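Local coordinates for rhamnose ABC transporter, periplasmic rhamnose-binding protein (Kribbella flavida, PDB 4KVF) that probably binds rhamnose or a related sugar outside the membrane and delivers it to an ABC transporter for uptake, at residues K123-D128 and A138-A143; A288-A293 and F308-L313. All blocks are in the same frame, centred on the assembly; numbering follows the deposited sequence.

Interaction 1. Residues K123-D128 and A138-A143; sequences KVVTFD and AFINQA
Thr126 bonds across a parallel strand pair through both of its backbone polar groups: its O accepts from Ile140 N at 2.8 Å, with 174° at the hydrogen, and its N donates to Ala138 O at 2.9 Å. The ladder fades at both ends, where Ala138 N to Val124 O and Asp128 N to Ile140 O are weak bonds. Side chains sort onto the two faces of the sheet. On one, Val125 CG1 presses against Ile140 CG1 at 3.6 Å, the two side chains slanting across each other; of the Phe127 side chain, CB is the part that meets Ile140, while the ring heads off from the pair. On the other, Thr126 and Phe139 cross at about a right angle. Chi1 of 48° sets the threonine hydroxyl between its backbone N and carbonyl carbon, which brings OG1 to 3.2 Å from Phe139 CD1, obliquely to the ring; the same hydroxyl is hydrogen-bonded to Asp130.

Beyond the strand ends, the bent side chain of Gln142 sends NE2 to Asp128 OD1 at 3.1 Å. The amide and carboxylate planes stand 81° apart, and the nitrogen reaches the oxygen from above the carboxylate. Water 1 spans Asp128 O and Asn141 OD1. Leu287 of helix 281-296 packs on Ile140, and Glu323 of the next strand binds Asn141 ND2, placing the pair inside the parallel sheet of one lobe of a periplasmic-binding-protein fold. Asp128 OD2 also lies near Glu57 OE2, a like-charged neighbour that could raise the proton affinity of the acids. The chemistry thus changes along the pair, from a buried, backbone-bonded middle, apolar on the Val125 and Ile140 face, to a polar C-terminal end joined by an amide and a water.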
loop_
_atom_site.group_PDB
_atom_site.type_symbol
_atom_site.label_atom_id
_atom_site.label_comp_id
_atom_site.label_asym_id
_atom_site.label_seq_id
_atom_site.Cartn_x
_atom_site.Cartn_y
_atom_site.Cartn_z
ATOM N N LYS A 123 -1.172 -10.022 20.817
ATOM C CA LYS A 123 -1.616 -10.200 19.430
ATOM C C LYS A 123 -0.687 -9.505 18.445
ATOM O O LYS A 123 -0.230 -8.383 18.672
ATOM C CB LYS A 123 -3.065 -9.720 19.255
ATOM C CG LYS A 123 -4.050 -10.395 20.208
ATOM C CD LYS A 123 -4.049 -11.912 20.051
ATOM C CE LYS A 123 -4.642 -12.587 21.273
ATOM N NZ LYS A 123 -4.657 -14.069 21.126
ATOM N N VAL A 124 -0.411 -10.176 17.332
ATOM C CA VAL A 124 0.523 -9.649 16.354
ATOM C C VAL A 124 -0.178 -9.418 15.021
ATOM O O VAL A 124 -0.729 -10.338 14.428
ATOM C CB VAL A 124 1.715 -10.603 16.153
ATOM C CG1 VAL A 124 2.590 -10.124 15.007
ATOM C CG2 VAL A 124 2.527 -10.701 17.435
ATOM N N VAL A 125 -0.175 -8.167 14.592
ATOM C CA VAL A 125 -0.754 -7.767 13.320
ATOM C C VAL A 125 0.352 -7.179 12.443
ATOM O O VAL A 125 0.986 -6.172 12.780
ATOM C CB VAL A 125 -1.829 -6.689 13.535
ATOM C CG1 VAL A 125 -2.356 -6.191 12.200
ATOM C CG2 VAL A 125 -2.956 -7.242 14.390
ATOM N N THR A 126 0.603 -7.810 11.311
ATOM C CA THR A 126 1.563 -7.246 10.390
ATOM C C THR A 126 0.864 -6.246 9.474
ATOM O O THR A 126 -0.362 -6.254 9.340
ATOM C CB THR A 126 2.234 -8.341 9.557
ATOM O OG1 THR A 126 1.220 -9.201 9.032
ATOM C CG2 THR A 126 3.149 -9.179 10.435
ATOM N N PHE A 127 1.644 -5.368 8.867
ATOM C CA PHE A 127 1.094 -4.405 7.916
ATOM C C PHE A 127 2.135 -4.035 6.889
ATOM O O PHE A 127 3.330 -4.133 7.151
ATOM C CB PHE A 127 0.533 -3.160 8.624
ATOM C CG PHE A 127 1.583 -2.202 9.135
ATOM C CD1 PHE A 127 2.240 -2.451 10.321
ATOM C CD2 PHE A 127 1.882 -1.040 8.441
ATOM C CE1 PHE A 127 3.188 -1.559 10.811
ATOM C CE2 PHE A 127 2.840 -0.147 8.920
ATOM C CZ PHE A 127 3.486 -0.409 10.111
ATOM N N ASP A 128 1.671 -3.650 5.705
ATOM C CA ASP A 128 2.541 -3.262 4.598
ATOM C C ASP A 128 3.288 -4.462 4.016
ATOM O O ASP A 128 3.062 -4.841 2.876
ATOM C CB ASP A 128 3.519 -2.157 5.016
ATOM C CG ASP A 128 3.468 -0.960 4.097
ATOM O OD1 ASP A 128 3.738 -1.132 2.890
ATOM O OD2 ASP A 128 3.167 0.152 4.582
ATOM N N ALA A 138 -2.863 -11.648 12.141
ATOM C CA ALA A 138 -3.500 -11.038 10.976
ATOM C C ALA A 138 -2.524 -10.134 10.241
ATOM O O ALA A 138 -1.548 -9.655 10.819
ATOM C CB ALA A 138 -4.740 -10.242 11.387
ATOM N N PHE A 139 -2.805 -9.912 8.960
ATOM C CA PHE A 139 -1.981 -9.050 8.116
ATOM C C PHE A 139 -2.860 -7.998 7.469
ATOM O O PHE A 139 -3.842 -8.330 6.795
ATOM C CB PHE A 139 -1.275 -9.890 7.040
ATOM C CG PHE A 139 -0.659 -9.076 5.921
ATOM C CD1 PHE A 139 0.207 -8.031 6.185
ATOM C CD2 PHE A 139 -0.924 -9.395 4.600
ATOM C CE1 PHE A 139 0.779 -7.299 5.147
ATOM C CE2 PHE A 139 -0.351 -8.672 3.560
ATOM C CZ PHE A 139 0.494 -7.623 3.837
ATOM N N ILE A 140 -2.526 -6.724 7.673
ATOM C CA ILE A 140 -3.278 -5.666 7.010
ATOM C C ILE A 140 -2.617 -5.349 5.672
ATOM O O ILE A 140 -1.510 -4.813 5.620
ATOM C CB ILE A 140 -3.359 -4.371 7.852
ATOM C CG1 ILE A 140 -3.832 -4.691 9.280
ATOM C CG2 ILE A 140 -4.311 -3.363 7.168
ATOM C CD1 ILE A 140 -5.155 -5.494 9.340
ATOM N N ASN A 141 -3.315 -5.693 4.595
ATOM C CA ASN A 141 -2.839 -5.460 3.238
ATOM C C ASN A 141 -3.531 -4.240 2.637
ATOM O O ASN A 141 -4.764 -4.206 2.548
ATOM C CB ASN A 141 -3.113 -6.693 2.371
ATOM C CG ASN A 141 -2.357 -6.658 1.057
ATOM O OD1 ASN A 141 -1.653 -5.688 0.769
ATOM N ND2 ASN A 141 -2.450 -7.740 0.285
ATOM N N GLN A 142 -2.744 -3.238 2.238
ATOM C CA GLN A 142 -3.316 -1.967 1.805
ATOM C C GLN A 142 -4.121 -2.119 0.533
ATOM O O GLN A 142 -5.114 -1.411 0.319
ATOM C CB GLN A 142 -2.236 -0.888 1.612
ATOM C CG GLN A 142 -1.141 -1.261 0.643
ATOM C CD GLN A 142 0.065 -1.838 1.350
ATOM O OE1 GLN A 142 -0.063 -2.741 2.179
ATOM N NE2 GLN A 142 1.245 -1.309 1.040
ATOM N N ALA A 143 -3.712 -3.065 -0.299
ATOM C CA ALA A 143 -4.443 -3.356 -1.530
ATOM C C ALA A 143 -3.849 -4.621 -2.093
ATOM O O ALA A 143 -2.644 -4.803 -2.012
ATOM C CB ALA A 143 -4.289 -2.212 -2.532
HETATM O O HOH W 1 1.067 -5.086 0.810
#

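Interaction 2. Residues A288-A293 and F308-L313; sequences AAYAGA and FKAGKL
Tyr290 lays one face of its ring under the backbone of Ala310 and Gly311: the ring is the projection, and the loop backbone is the surface it lies against. Ala310 C stands 3.9 Å above the ring plane and Gly311 N 3.7 Å above it, both over the centre, so the peptide unit joining the two residues rests flat on the aromatic surface. Gly311 CA continues the cover as a CH-pi contact, 4.2 Å from the ring centroid and 24° off its normal. The glycine, having no side chain, lets its CA lie against the ring face. Nearer the helix, the methyl of Ala310 fits beside the root of the tyrosine, its CB 3.8 Å from Tyr290 CB.

One residue along the helix, Ala291 offers only a small methyl, and the end of the Phe308 ring is the bump that leans into the shallow place beside it. With chi1 at 68°, CG sits between the backbone N and carbonyl carbon, which turns the ring toward the helix. Its CZ lies 3.9 Å from Ala291 CB, and CE2 comes within 3.7 Å of Ala291 CA.

Outside the pair, Ala64 of helix 52-67 also packs on Tyr290. Phe308 touches Tyr316 of strand 315-317, the antiparallel partner of strand 307-309. Tyr286, one helical turn before Tyr290, supplies a hydrogen bond to Lys312 N through its OH. Between the two segments themselves there is none: van der Waals packing and aromatic contact join them, while the Tyr290 hydroxyl is satisfied by Glu67, outside both.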
loop_
_atom_site.group_PDB
_atom_site.type_symbol
_atom_site.label_atom_id
_atom_site.label_comp_id
_atom_site.label_asym_id
_atom_site.label_seq_id
_atom_site.Cartn_x
_atom_site.Cartn_y
_atom_site.Cartn_z
ATOM N N ALA A 288 -5.210 -1.402 11.343
ATOM C CA ALA A 288 -4.391 -2.323 12.131
ATOM C C ALA A 288 -4.739 -2.266 13.626
ATOM O O ALA A 288 -4.809 -3.303 14.289
ATOM C CB ALA A 288 -2.901 -2.050 11.913
ATOM N N ALA A 289 -4.977 -1.062 14.148
ATOM C CA ALA A 289 -5.346 -0.917 15.555
ATOM C C ALA A 289 -6.673 -1.611 15.872
ATOM O O ALA A 289 -6.804 -2.311 16.878
ATOM C CB ALA A 289 -5.408 0.548 15.945
ATOM N N TYR A 290 -7.670 -1.438 15.012
ATOM C CA TYR A 290 -8.953 -2.089 15.258
ATOM C C TYR A 290 -8.869 -3.607 15.136
ATOM O O TYR A 290 -9.508 -4.327 15.894
ATOM C CB TYR A 290 -10.062 -1.510 14.356
ATOM C CG TYR A 290 -10.686 -0.256 14.933
ATOM C CD1 TYR A 290 -11.733 -0.336 15.847
ATOM C CD2 TYR A 290 -10.226 1.007 14.576
ATOM C CE1 TYR A 290 -12.302 0.809 16.392
ATOM C CE2 TYR A 290 -10.789 2.157 15.126
ATOM C CZ TYR A 290 -11.828 2.050 16.028
ATOM O OH TYR A 290 -12.385 3.190 16.571
ATOM N N ALA A 291 -8.085 -4.095 14.179
ATOM C CA ALA A 291 -7.927 -5.531 14.007
ATOM C C ALA A 291 -7.249 -6.129 15.243
ATOM O O ALA A 291 -7.674 -7.163 15.778
ATOM C CB ALA A 291 -7.084 -5.814 12.762
ATOM N N GLY A 292 -6.200 -5.455 15.691
ATOM C CA GLY A 292 -5.449 -5.896 16.857
ATOM C C GLY A 292 -6.337 -5.900 18.091
ATOM O O GLY A 292 -6.321 -6.837 18.891
ATOM N N ALA A 293 -7.119 -4.843 18.247
ATOM C CA ALA A 293 -8.026 -4.740 19.386
ATOM C C ALA A 293 -9.097 -5.810 19.339
ATOM O O ALA A 293 -9.462 -6.365 20.380
ATOM C CB ALA A 293 -8.661 -3.359 19.445
ATOM N N PHE A 308 -15.456 -8.082 11.643
ATOM C CA PHE A 308 -15.351 -7.143 12.753
ATOM C C PHE A 308 -15.530 -5.718 12.271
ATOM O O PHE A 308 -15.447 -5.444 11.078
ATOM C CB PHE A 308 -14.017 -7.292 13.487
ATOM C CG PHE A 308 -12.827 -6.860 12.679
ATOM C CD1 PHE A 308 -12.333 -7.665 11.669
ATOM C CD2 PHE A 308 -12.198 -5.639 12.930
ATOM C CE1 PHE A 308 -11.223 -7.264 10.922
ATOM C CE2 PHE A 308 -11.106 -5.231 12.182
ATOM C CZ PHE A 308 -10.615 -6.049 11.173
ATOM N N LYS A 309 -15.800 -4.825 13.217
ATOM C CA LYS A 309 -16.007 -3.417 12.926
ATOM C C LYS A 309 -14.692 -2.689 13.129
ATOM O O LYS A 309 -13.971 -2.958 14.090
ATOM C CB LYS A 309 -17.060 -2.827 13.871
ATOM C CG LYS A 309 -18.437 -3.451 13.769
ATOM C CD LYS A 309 -18.994 -3.334 12.361
ATOM C CE LYS A 309 -20.504 -3.530 12.355
ATOM N NZ LYS A 309 -20.916 -4.688 13.196
ATOM N N ALA A 310 -14.377 -1.774 12.216
ATOM C CA ALA A 310 -13.155 -0.981 12.320
ATOM C C ALA A 310 -13.440 0.508 12.246
ATOM O O ALA A 310 -12.936 1.196 11.366
ATOM C CB ALA A 310 -12.158 -1.388 11.230
ATOM N N GLY A 311 -14.246 1.003 13.179
ATOM C CA GLY A 311 -14.537 2.423 13.262
ATOM C C GLY A 311 -15.050 3.016 11.962
ATOM O O GLY A 311 -15.957 2.468 11.327
ATOM N N LYS A 312 -14.438 4.125 11.556
ATOM C CA LYS A 312 -14.854 4.903 10.389
ATOM C C LYS A 312 -14.722 4.102 9.101
ATOM O O LYS A 312 -15.296 4.475 8.079
ATOM C CB LYS A 312 -14.004 6.179 10.268
ATOM C CG LYS A 312 -12.589 5.923 9.737
ATOM C CD LYS A 312 -11.715 7.180 9.833
ATOM C CE LYS A 312 -10.313 6.889 9.300
ATOM N NZ LYS A 312 -9.437 8.091 9.409
ATOM N N LEU A 313 -13.945 3.023 9.135
ATOM C CA LEU A 313 -13.696 2.231 7.926
ATOM C C LEU A 313 -14.794 1.193 7.644
ATOM O O LEU A 313 -14.798 0.574 6.580
ATOM C CB LEU A 313 -12.343 1.525 7.996
ATOM C CG LEU A 313 -11.147 2.462 8.113
ATOM C CD1 LEU A 313 -9.874 1.620 8.159
ATOM C CD2 LEU A 313 -11.121 3.431 6.945
#

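Followed from the N terminus, interaction 1 comes first: segments 123-128 and 138-143 are joined across nine residues with neither helix nor strand among them. The chain then builds the second lobe's four-stranded sheet before returning to the first as helix 281-296. Interaction 2 follows, closing the ten-residue link from this helix to the hairpin strand 307-309. The two contacts therefore lie in series, neither nested nor crossed. In space they meet, their centres about 12 Å apart: Ile140 CG1 packs on Ala288 CA at 3.7 Å, and Val125 CG2 on Gly292 CA. Helix 281-296 thus packs on the sheet with one part of its surface and takes the hairpin on another, Ala291 CB touching both.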